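2-oxoglutarate carboxylase small subunit (Hydrogenobacter thermophilus, PDB 7KCT) is the small, biotin carboxylase-like subunit of a carboxylase, an ATP-grasp protein modelled with ADP, magnesium and bicarbonate. Local coordinates at residues K31-Q36 / Q320-A325; P251-T256 / N339-E344; P306-E309 / D315-K318. One frame throughout, in Å; residues are numbered along the deposited sequence.

Contact 1: K31-Q36 / Q320-A325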
ATOM      1  N   LYS A  31     -10.122   3.558 -14.042  1.00 23.74           N
ATOM      2  CA  LYS A  31     -10.329   4.921 -13.570  1.00 27.34           C
ATOM      3  C   LYS A  31      -9.056   5.742 -13.719  1.00 29.62           C
ATOM      4  O   LYS A  31      -9.102   6.898 -14.158  1.00 28.88           O
ATOM      5  CB  LYS A  31     -10.771   4.912 -12.117  1.00 26.27           C
ATOM      6  CG  LYS A  31     -12.229   4.488 -11.909  1.00 29.71           C
ATOM      7  CD  LYS A  31     -12.506   4.329 -10.376  1.00 31.42           C
ATOM      8  CE  LYS A  31     -12.708   5.675  -9.703  1.00 35.61           C
ATOM      9  NZ  LYS A  31     -14.040   6.340 -10.031  1.00 35.45           N
ATOM     10  N   GLU A  32      -7.904   5.137 -13.408  1.00 24.82           N
ATOM     11  CA  GLU A  32      -6.645   5.864 -13.548  1.00 26.71           C
ATOM     12  C   GLU A  32      -6.378   6.222 -15.009  1.00 28.80           C
ATOM     13  O   GLU A  32      -5.821   7.282 -15.288  1.00 29.28           O
ATOM     14  CB  GLU A  32      -5.478   5.063 -12.959  1.00 26.36           C
ATOM     15  CG  GLU A  32      -5.509   4.960 -11.413  1.00 30.53           C
ATOM     16  CD  GLU A  32      -4.404   4.047 -10.832  1.00 37.58           C
ATOM     17  OE1 GLU A  32      -3.618   3.522 -11.654  1.00 37.88           O
ATOM     18  OE2 GLU A  32      -4.315   3.848  -9.575  1.00 30.85           O
ATOM     19  N   LEU A  33      -6.804   5.376 -15.944  1.00 26.81           N
ATOM     20  CA  LEU A  33      -6.735   5.639 -17.381  1.00 27.54           C
ATOM     21  C   LEU A  33      -7.841   6.544 -17.908  1.00 29.99           C
ATOM     22  O   LEU A  33      -7.800   6.890 -19.080  1.00 32.11           O
ATOM     23  CB  LEU A  33      -6.782   4.311 -18.151  1.00 26.44           C
ATOM     24  CG  LEU A  33      -5.596   3.370 -18.006  1.00 29.69           C
ATOM     25  CD1 LEU A  33      -5.838   2.024 -18.674  1.00 31.05           C
ATOM     26  CD2 LEU A  33      -4.367   4.058 -18.619  1.00 36.90           C
ATOM     27  N   GLY A  34      -8.823   6.936 -17.091  1.00 30.13           N
ATOM     28  CA  GLY A  34      -9.913   7.785 -17.538  1.00 27.25           C
ATOM     29  C   GLY A  34     -10.987   7.071 -18.309  1.00 34.26           C
ATOM     30  O   GLY A  34     -11.663   7.684 -19.137  1.00 31.96           O
ATOM     31  N   ILE A  35     -11.156   5.792 -18.075  1.00 29.80           N
ATOM     32  CA  ILE A  35     -12.111   4.968 -18.798  1.00 28.64           C
ATOM     33  C   ILE A  35     -13.332   4.766 -17.904  1.00 28.29           C
ATOM     34  O   ILE A  35     -13.191   4.477 -16.706  1.00 26.61           O
ATOM     35  CB  ILE A  35     -11.496   3.602 -19.164  1.00 28.28           C
ATOM     36  CG1 ILE A  35     -10.284   3.782 -20.086  1.00 30.92           C
ATOM     37  CG2 ILE A  35     -12.546   2.698 -19.752  1.00 24.54           C
ATOM     38  CD1 ILE A  35      -9.373   2.532 -20.124  1.00 28.63           C
ATOM     39  N   GLN A  36     -14.520   4.875 -18.490  1.00 22.51           N
ATOM     40  CA  GLN A  36     -15.763   4.569 -17.792  1.00 25.65           C
ATOM     41  C   GLN A  36     -15.889   3.067 -17.618  1.00 24.97           C
ATOM     42  O   GLN A  36     -15.459   2.297 -18.476  1.00 23.69           O
ATOM     43  CB  GLN A  36     -16.952   5.099 -18.606  1.00 28.08           C
ATOM     44  CG  GLN A  36     -16.891   6.636 -18.699  1.00 32.67           C
ATOM     45  CD  GLN A  36     -17.784   7.241 -19.745  1.00 48.32           C
ATOM     46  OE1 GLN A  36     -18.534   6.545 -20.414  1.00 50.96           O
ATOM     47  NE2 GLN A  36     -17.728   8.566 -19.878  1.00 63.06           N
ATOM     48  N   GLN A 320      -2.340  -4.666 -19.738  1.00 25.26           N
ATOM     49  CA  GLN A 320      -3.331  -5.435 -20.473  1.00 24.97           C
ATOM     50  C   GLN A 320      -4.242  -4.499 -21.260  1.00 28.38           C
ATOM     51  O   GLN A 320      -4.521  -4.716 -22.437  1.00 24.48           O
ATOM     52  CB  GLN A 320      -4.159  -6.308 -19.525  1.00 28.02           C
ATOM     53  CG  GLN A 320      -3.595  -7.687 -19.155  1.00 25.78           C
ATOM     54  CD  GLN A 320      -4.542  -8.429 -18.244  1.00 30.83           C
ATOM     55  OE1 GLN A 320      -4.890  -7.944 -17.148  1.00 28.43           O
ATOM     56  NE2 GLN A 320      -5.050  -9.547 -18.723  1.00 26.93           N
ATOM     57  N   ILE A 321      -4.746  -3.464 -20.595  1.00 27.96           N
ATOM     58  CA  ILE A 321      -5.753  -2.611 -21.202  1.00 23.08           C
ATOM     59  C   ILE A 321      -5.146  -1.779 -22.318  1.00 23.43           C
ATOM     60  O   ILE A 321      -5.735  -1.633 -23.379  1.00 25.26           O
ATOM     61  CB  ILE A 321      -6.396  -1.723 -20.125  1.00 26.17           C
ATOM     62  CG1 ILE A 321      -7.183  -2.606 -19.148  1.00 25.12           C
ATOM     63  CG2 ILE A 321      -7.340  -0.713 -20.784  1.00 29.88           C
ATOM     64  CD1 ILE A 321      -7.480  -1.950 -17.856  1.00 26.21           C
ATOM     65  N   ARG A 322      -3.955  -1.241 -22.107  1.00 27.42           N
ATOM     66  CA  ARG A 322      -3.277  -0.490 -23.147  1.00 27.91           C
ATOM     67  C   ARG A 322      -2.954  -1.354 -24.363  1.00 31.79           C
ATOM     68  O   ARG A 322      -3.020  -0.878 -25.505  1.00 30.29           O
ATOM     69  CB  ARG A 322      -1.991   0.090 -22.594  1.00 29.71           C
ATOM     70  CG  ARG A 322      -2.130   1.257 -21.688  1.00 31.36           C
ATOM     71  CD  ARG A 322      -0.768   1.577 -21.032  1.00 31.59           C
ATOM     72  NE  ARG A 322      -0.852   2.916 -20.526  1.00 41.89           N
ATOM     73  CZ  ARG A 322      -0.397   3.326 -19.350  1.00 54.73           C
ATOM     74  NH1 ARG A 322       0.225   2.488 -18.514  1.00 50.88           N
ATOM     75  NH2 ARG A 322      -0.590   4.601 -19.006  1.00 55.68           N
ATOM     76  N   ILE A 323      -2.465  -2.575 -24.125  1.00 25.69           N
ATOM     77  CA  ILE A 323      -2.140  -3.504 -25.196  1.00 25.75           C
ATOM     78  C   ILE A 323      -3.376  -3.814 -26.009  1.00 25.30           C
ATOM     79  O   ILE A 323      -3.334  -3.852 -27.238  1.00 30.06           O
ATOM     80  CB  ILE A 323      -1.520  -4.791 -24.606  1.00 29.31           C
ATOM     81  CG1 ILE A 323      -0.068  -4.620 -24.247  1.00 24.91           C
ATOM     82  CG2 ILE A 323      -1.665  -5.963 -25.548  1.00 27.08           C
ATOM     83  CD1 ILE A 323       0.411  -5.687 -23.258  1.00 36.67           C
ATOM     84  N   ALA A 324      -4.507  -4.024 -25.338  1.00 27.96           N
ATOM     85  CA  ALA A 324      -5.732  -4.353 -26.055  1.00 22.55           C
ATOM     86  C   ALA A 324      -6.207  -3.181 -26.918  1.00 27.07           C
ATOM     87  O   ALA A 324      -6.805  -3.400 -27.974  1.00 26.89           O
ATOM     88  CB  ALA A 324      -6.828  -4.754 -25.068  1.00 25.66           C
ATOM     89  N   ALA A 325      -5.905  -1.958 -26.515  1.00 29.68           N
ATOM     90  CA  ALA A 325      -6.188  -0.769 -27.319  1.00 33.07           C
ATOM     91  C   ALA A 325      -5.189  -0.557 -28.464  1.00 38.59           C
ATOM     92  O   ALA A 325      -5.381   0.359 -29.285  1.00 34.64           O
ATOM     93  CB  ALA A 325      -6.152   0.455 -26.406  1.00 28.14           C
TER
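Leu33 and Ile321 meet methyl against methyl: Leu33 CD1 lies 3.8 Å from Ile321 CG2, and Ile35 CD1 reaches the same methyl at 3.9 Å. Ile321 CG2 is therefore gripped by two side chains of 31-36. It gets there because it is the branch anti to the backbone N, while CG1 stands beside that N (chi1 -66°). Ile35 and Ile321, both buried, are the enclosed, closely packed part and run past each other in opposite directions.

Toward solvent the contact passes to the partly exposed Arg322. Its chain is extended from CG to NE, which brings the guanidinium over to Leu33, whose CD2 lies over one face with NH2 3.8 Å away. Trp319 adds a cation-pi contact to this arginine, and Glu327 only a long, weak ion pair.

Gly34, with positive phi, closes helix 20-32 in a Schellman motif, its N bonded to Lys31 O; the chain turns there, and Ile35 beyond it faces helix 316-324 as Leu33 does. The contact thus joins the N-terminal Rossmann-like part to the ATP-grasp part. Ile321 also packs on Ala29 and Cys30 of helix 20-32, and Ile35 rests on Val14 of the neighbouring parallel strand 13-16.

Contact 2: P251-T256 / N339-E344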
ATOM      1  N   PRO A 251      11.100 -12.545  -6.297  1.00 35.90           N
ATOM      2  CA  PRO A 251      11.337 -13.669  -7.229  1.00 39.61           C
ATOM      3  C   PRO A 251      11.307 -14.967  -6.417  1.00 32.62           C
ATOM      4  O   PRO A 251      11.176 -14.900  -5.201  1.00 37.70           O
ATOM      5  CB  PRO A 251      12.734 -13.370  -7.813  1.00 33.98           C
ATOM      6  CG  PRO A 251      13.434 -12.592  -6.691  1.00 38.28           C
ATOM      7  CD  PRO A 251      12.309 -11.744  -6.059  1.00 35.09           C
ATOM      8  N   SER A 252      11.435 -16.119  -7.054  1.00 32.95           N
ATOM      9  CA  SER A 252      11.784 -17.329  -6.326  1.00 33.59           C
ATOM     10  C   SER A 252      13.115 -17.108  -5.612  1.00 35.69           C
ATOM     11  O   SER A 252      13.918 -16.271  -6.016  1.00 36.84           O
ATOM     12  CB  SER A 252      11.911 -18.509  -7.290  1.00 37.42           C
ATOM     13  OG  SER A 252      13.220 -18.526  -7.896  1.00 36.69           O
ATOM     14  N   LEU A 253      13.343 -17.856  -4.528  1.00 39.13           N
ATOM     15  CA  LEU A 253      14.691 -17.957  -3.963  1.00 40.13           C
ATOM     16  C   LEU A 253      15.531 -19.014  -4.658  1.00 40.65           C
ATOM     17  O   LEU A 253      16.753 -19.041  -4.484  1.00 39.79           O
ATOM     18  CB  LEU A 253      14.616 -18.301  -2.475  1.00 39.02           C
ATOM     19  CG  LEU A 253      13.735 -17.336  -1.664  1.00 41.25           C
ATOM     20  CD1 LEU A 253      13.402 -17.915  -0.325  1.00 40.37           C
ATOM     21  CD2 LEU A 253      14.452 -15.982  -1.518  1.00 38.86           C
ATOM     22  N   LEU A 254      14.892 -19.898  -5.423  1.00 41.55           N
ATOM     23  CA  LEU A 254      15.617 -21.018  -6.009  1.00 46.21           C
ATOM     24  C   LEU A 254      16.582 -20.548  -7.082  1.00 45.50           C
ATOM     25  O   LEU A 254      17.773 -20.881  -7.054  1.00 42.80           O
ATOM     26  CB  LEU A 254      14.638 -22.032  -6.578  1.00 41.65           C
ATOM     27  CG  LEU A 254      15.224 -23.259  -7.273  1.00 52.78           C
ATOM     28  CD1 LEU A 254      15.802 -24.273  -6.289  1.00 48.75           C
ATOM     29  CD2 LEU A 254      14.151 -23.894  -8.104  1.00 42.53           C
ATOM     30  N   LEU A 255      16.074 -19.799  -8.052  1.00 39.03           N
ATOM     31  CA  LEU A 255      16.834 -19.455  -9.244  1.00 43.22           C
ATOM     32  C   LEU A 255      17.850 -18.347  -9.021  1.00 47.31           C
ATOM     33  O   LEU A 255      17.562 -17.323  -8.390  1.00 42.61           O
ATOM     34  CB  LEU A 255      15.876 -19.038 -10.357  1.00 36.71           C
ATOM     35  CG  LEU A 255      14.825 -20.043 -10.789  1.00 38.07           C
ATOM     36  CD1 LEU A 255      14.113 -19.395 -11.952  1.00 41.82           C
ATOM     37  CD2 LEU A 255      15.500 -21.328 -11.185  1.00 44.03           C
ATOM     38  N   THR A 256      19.034 -18.542  -9.613  1.00 42.39           N
ATOM     39  CA  THR A 256      20.037 -17.505  -9.722  1.00 47.05           C
ATOM     40  C   THR A 256      19.643 -16.558 -10.838  1.00 42.52           C
ATOM     41  O   THR A 256      18.817 -16.893 -11.686  1.00 43.37           O
ATOM     42  CB  THR A 256      21.394 -18.130 -10.033  1.00 57.06           C
ATOM     43  OG1 THR A 256      21.320 -18.670 -11.365  1.00 51.89           O
ATOM     44  CG2 THR A 256      21.729 -19.240  -9.032  1.00 52.09           C
ATOM     45  N   ASN A 339      13.798  -5.929  -8.173  1.00 35.83           N
ATOM     46  CA  ASN A 339      14.227  -5.173  -7.002  1.00 30.94           C
ATOM     47  C   ASN A 339      13.552  -5.762  -5.775  1.00 37.10           C
ATOM     48  O   ASN A 339      12.335  -5.636  -5.616  1.00 32.49           O
ATOM     49  CB  ASN A 339      13.867  -3.698  -7.208  1.00 39.19           C
ATOM     50  CG  ASN A 339      14.226  -2.817  -6.022  1.00 40.42           C
ATOM     51  OD1 ASN A 339      15.207  -3.043  -5.339  1.00 47.83           O
ATOM     52  ND2 ASN A 339      13.448  -1.759  -5.820  1.00 55.40           N
ATOM     53  N   GLY A 340      14.338  -6.429  -4.924  1.00 34.99           N
ATOM     54  CA  GLY A 340      13.841  -6.865  -3.638  1.00 32.77           C
ATOM     55  C   GLY A 340      12.933  -8.077  -3.711  1.00 29.78           C
ATOM     56  O   GLY A 340      12.981  -8.901  -4.619  1.00 29.53           O
ATOM     57  N   TYR A 341      12.086  -8.182  -2.690  1.00 28.50           N
ATOM     58  CA  TYR A 341      11.283  -9.366  -2.467  1.00 31.11           C
ATOM     59  C   TYR A 341       9.871  -8.962  -2.071  1.00 25.50           C
ATOM     60  O   TYR A 341       9.699  -8.013  -1.317  1.00 25.41           O
ATOM     61  CB  TYR A 341      11.887 -10.221  -1.344  1.00 33.75           C
ATOM     62  CG  TYR A 341      13.186 -10.872  -1.693  1.00 34.58           C
ATOM     63  CD1 TYR A 341      14.385 -10.222  -1.472  1.00 34.07           C
ATOM     64  CD2 TYR A 341      13.215 -12.132  -2.268  1.00 39.30           C
ATOM     65  CE1 TYR A 341      15.588 -10.819  -1.808  1.00 41.98           C
ATOM     66  CE2 TYR A 341      14.414 -12.733  -2.620  1.00 42.21           C
ATOM     67  CZ  TYR A 341      15.591 -12.069  -2.399  1.00 43.52           C
ATOM     68  OH  TYR A 341      16.784 -12.664  -2.741  1.00 62.21           O
ATOM     69  N   SER A 342       8.891  -9.729  -2.535  1.00 28.04           N
ATOM     70  CA  SER A 342       7.486  -9.487  -2.299  1.00 25.48           C
ATOM     71  C   SER A 342       6.810 -10.805  -1.996  1.00 28.23           C
ATOM     72  O   SER A 342       7.136 -11.836  -2.590  1.00 34.40           O
ATOM     73  CB  SER A 342       6.874  -8.778  -3.519  1.00 25.06           C
ATOM     74  OG  SER A 342       5.468  -8.648  -3.388  1.00 28.57           O
ATOM     75  N   ILE A 343       5.869 -10.770  -1.067  1.00 22.60           N
ATOM     76  CA  ILE A 343       5.125 -11.929  -0.630  1.00 21.62           C
ATOM     77  C   ILE A 343       3.656 -11.547  -0.651  1.00 24.43           C
ATOM     78  O   ILE A 343       3.291 -10.450  -0.211  1.00 24.44           O
ATOM     79  CB  ILE A 343       5.551 -12.368   0.792  1.00 25.28           C
ATOM     80  CG1 ILE A 343       7.054 -12.587   0.913  1.00 32.61           C
ATOM     81  CG2 ILE A 343       4.882 -13.659   1.193  1.00 26.63           C
ATOM     82  CD1 ILE A 343       7.526 -12.920   2.355  1.00 30.69           C
ATOM     83  N   GLU A 344       2.821 -12.465  -1.122  1.00 22.71           N
ATOM     84  CA  GLU A 344       1.384 -12.358  -1.113  1.00 25.65           C
ATOM     85  C   GLU A 344       0.794 -13.516  -0.329  1.00 26.39           C
ATOM     86  O   GLU A 344       1.134 -14.681  -0.559  1.00 29.45           O
ATOM     87  CB  GLU A 344       0.803 -12.345  -2.552  1.00 27.79           C
ATOM     88  CG  GLU A 344      -0.737 -12.605  -2.599  1.00 29.10           C
ATOM     89  CD  GLU A 344      -1.349 -12.490  -4.003  1.00 37.64           C
ATOM     90  OE1 GLU A 344      -1.766 -13.499  -4.636  1.00 40.99           O
ATOM     91  OE2 GLU A 344      -1.453 -11.352  -4.472  1.00 36.07           O
TER
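Pro251 and Tyr341 are where the two backbones come nearest, 6.4 Å between their CA atoms, as the chain leaves strand 244-250 through a cis peptide bond before Pro251 and passes the start of strand 341-351. These two strands pair antiparallel in a branched sheet that also holds strand 393-401. Backbone bonds of Ser342 with Ala250 and of Glu344 with Glu248 hold the pair together just beside the contact.

Tyr341 takes part in both apolar side-chain contacts. Its CG is anti to its own carbonyl carbon (chi1 -69°), and from there the ring reaches across to the loop 251-256, crossing the side chains of Pro251 and Leu253 at about a right angle. Both approach the ring obliquely, at CD2 and CE2. Pro251 CD is 3.9 Å from Tyr341 CD2. Leu253 comes closer, with CD2 3.4 Å from Tyr341 CE2, a snug apolar contact; the same leucine also packs on Trp404 of helix 404-417.

Past Pro251 the loop is shaped by an ST motif. Ser252 OG accepts from Leu255 N at 3.1 Å with a nearly straight N-H...O angle of 173°, and its second partner is Glu234 OE1 on strand 229-236. That fixes the turn ahead of helix 257-273, where Thr256 takes the N-cap position. On the other segment, Gly340 has positive phi just before the strand begins, and its neighbour Asn339 bonds through its carbonyl O to Trp400 NE1. The proline ring also meets backbone here: Pro251 CD lies 3.3 Å from Gly340 O.

Contact 3: P306-E309 / D315-K318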
ATOM      1  N   PRO A 306       0.240  -9.398  -8.331  1.00 29.65           N
ATOM      2  CA  PRO A 306       0.830  -8.245  -7.626  1.00 23.37           C
ATOM      3  C   PRO A 306       2.251  -8.465  -7.135  1.00 25.68           C
ATOM      4  O   PRO A 306       3.022  -7.498  -7.153  1.00 24.89           O
ATOM      5  CB  PRO A 306      -0.159  -7.992  -6.469  1.00 25.33           C
ATOM      6  CG  PRO A 306      -1.480  -8.441  -7.048  1.00 23.03           C
ATOM      7  CD  PRO A 306      -1.106  -9.721  -7.809  1.00 24.59           C
ATOM      8  N   VAL A 307       2.675  -9.677  -6.754  1.00 24.88           N
ATOM      9  CA  VAL A 307       4.054  -9.786  -6.269  1.00 24.20           C
ATOM     10  C   VAL A 307       5.029  -9.406  -7.374  1.00 25.03           C
ATOM     11  O   VAL A 307       6.078  -8.805  -7.121  1.00 27.18           O
ATOM     12  CB  VAL A 307       4.376 -11.193  -5.706  1.00 26.34           C
ATOM     13  CG1 VAL A 307       3.534 -11.490  -4.456  1.00 26.51           C
ATOM     14  CG2 VAL A 307       4.266 -12.311  -6.738  1.00 23.62           C
ATOM     15  N   THR A 308       4.701  -9.757  -8.607  1.00 27.84           N
ATOM     16  CA  THR A 308       5.557  -9.408  -9.737  1.00 27.74           C
ATOM     17  C   THR A 308       5.563  -7.917  -9.996  1.00 29.25           C
ATOM     18  O   THR A 308       6.611  -7.348 -10.337  1.00 28.61           O
ATOM     19  CB  THR A 308       5.110 -10.165 -10.984  1.00 33.39           C
ATOM     20  OG1 THR A 308       5.252 -11.583 -10.753  1.00 32.04           O
ATOM     21  CG2 THR A 308       5.965  -9.669 -12.199  1.00 31.85           C
ATOM     22  N   GLU A 309       4.403  -7.253  -9.831  1.00 27.90           N
ATOM     23  CA  GLU A 309       4.356  -5.801  -9.973  1.00 25.57           C
ATOM     24  C   GLU A 309       5.207  -5.108  -8.932  1.00 25.00           C
ATOM     25  O   GLU A 309       5.834  -4.072  -9.214  1.00 28.07           O
ATOM     26  CB  GLU A 309       2.909  -5.286  -9.884  1.00 26.99           C
ATOM     27  CG  GLU A 309       1.967  -5.897 -10.867  1.00 27.10           C
ATOM     28  CD  GLU A 309       0.534  -5.347 -10.716  1.00 32.57           C
ATOM     29  OE1 GLU A 309       0.103  -4.960  -9.599  1.00 33.07           O
ATOM     30  OE2 GLU A 309      -0.162  -5.264 -11.743  1.00 34.61           O
ATOM     31  N   ASP A 315       2.900  -2.248 -14.004  1.00 28.45           N
ATOM     32  CA  ASP A 315       1.462  -2.419 -13.728  1.00 31.08           C
ATOM     33  C   ASP A 315       0.849  -3.321 -14.800  1.00 28.11           C
ATOM     34  O   ASP A 315       0.547  -2.876 -15.911  1.00 27.52           O
ATOM     35  CB  ASP A 315       0.794  -1.055 -13.693  1.00 32.58           C
ATOM     36  CG  ASP A 315      -0.650  -1.128 -13.318  1.00 32.30           C
ATOM     37  OD1 ASP A 315      -1.301  -2.179 -13.593  1.00 30.38           O
ATOM     38  OD2 ASP A 315      -1.142  -0.103 -12.797  1.00 33.56           O
ATOM     39  N   ILE A 316       0.710  -4.614 -14.494  1.00 25.19           N
ATOM     40  CA  ILE A 316       0.334  -5.593 -15.517  1.00 28.65           C
ATOM     41  C   ILE A 316      -1.100  -5.392 -16.026  1.00 27.18           C
ATOM     42  O   ILE A 316      -1.378  -5.542 -17.227  1.00 25.39           O
ATOM     43  CB  ILE A 316       0.537  -7.009 -14.964  1.00 29.48           C
ATOM     44  CG1 ILE A 316       2.006  -7.291 -14.666  1.00 33.72           C
ATOM     45  CG2 ILE A 316      -0.078  -7.987 -15.936  1.00 30.24           C
ATOM     46  CD1 ILE A 316       2.155  -8.520 -13.688  1.00 31.93           C
ATOM     47  N   VAL A 317      -2.048  -5.121 -15.134  1.00 27.19           N
ATOM     48  CA  VAL A 317      -3.435  -4.950 -15.570  1.00 26.36           C
ATOM     49  C   VAL A 317      -3.584  -3.699 -16.444  1.00 27.71           C
ATOM     50  O   VAL A 317      -4.296  -3.716 -17.453  1.00 27.10           O
ATOM     51  CB  VAL A 317      -4.371  -4.901 -14.350  1.00 28.35           C
ATOM     52  CG1 VAL A 317      -5.803  -4.639 -14.754  1.00 26.88           C
ATOM     53  CG2 VAL A 317      -4.325  -6.218 -13.607  1.00 28.60           C
ATOM     54  N   LYS A 318      -3.005  -2.570 -16.023  1.00 27.82           N
ATOM     55  CA  LYS A 318      -3.066  -1.386 -16.866  1.00 27.70           C
ATOM     56  C   LYS A 318      -2.470  -1.684 -18.244  1.00 32.15           C
ATOM     57  O   LYS A 318      -3.014  -1.250 -19.268  1.00 31.24           O
ATOM     58  CB  LYS A 318      -2.357  -0.215 -16.184  1.00 28.98           C
ATOM     59  CG  LYS A 318      -2.683   1.126 -16.815  1.00 34.96           C
ATOM     60  CD  LYS A 318      -2.049   2.318 -16.108  1.00 36.85           C
ATOM     61  CE  LYS A 318      -2.691   2.622 -14.783  1.00 33.53           C
ATOM     62  NZ  LYS A 318      -2.233   3.960 -14.264  1.00 33.77           N
TER
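Helix 305-312 and the start of helix 316-324 come closest at Glu309 and Asp315, whose CA atoms are 5.8 Å apart across the short turn between the helices. Glu309 bridges it with a side chain extended beyond CG. Its OE2 accepts from Ile316 N at 3.0 Å, on the anti side and 28° out of the carboxylate plane, with a bent N-H...O angle of 141°.

The second helix is also capped from within. Asp315, at the N-cap, turns its CG anti to the backbone N (chi1 -176°), and OD1 takes the N-H of Lys318 at 3.0 Å from above the carboxylate plane. This is a side-chain-capped helix start in the ATP-grasp region, with two carboxylates serving the first turn of helix 316-324. They bring Glu309 OE2 within 3.8 Å of Asp315 OD1, and Arg25 NH2 of helix 20-32 forms salt bridges with both oxygens, which probably offsets their repulsion. Arg375 holds the other oxygen, Glu309 OE1.

Farther back along the glutamate, Ile316 CD1 packs against Glu309 CG at 3.9 Å and more loosely on Thr308 CG2 at 4.2 Å. Thr308 OG1 bonds to Arg235 NH1, and Phe372 of the second subunit packs on Glu309 and Asp315.

Contacts 1 and 3 share helix 316-324: contact 3 takes its first turn, contact 1 its later part, and their centres are 14 Å apart. They meet where Glu32 OE1 forms a salt bridge with Lys318 NZ, and both touch the second subunit. Contact 2 sits 15 Å from contact 3, centre to centre, joined to it by Val307 packing on Ser342 and Glu344; from contact 1 it is 29 Å away and does not touch it. Along the chain, 31-36 comes first, then 251-256, 306-309, 315-318, 320-325 and 339-344. Helix 316-324 thus packs on the N-terminal part, and helix 305-312 on strand 341-351.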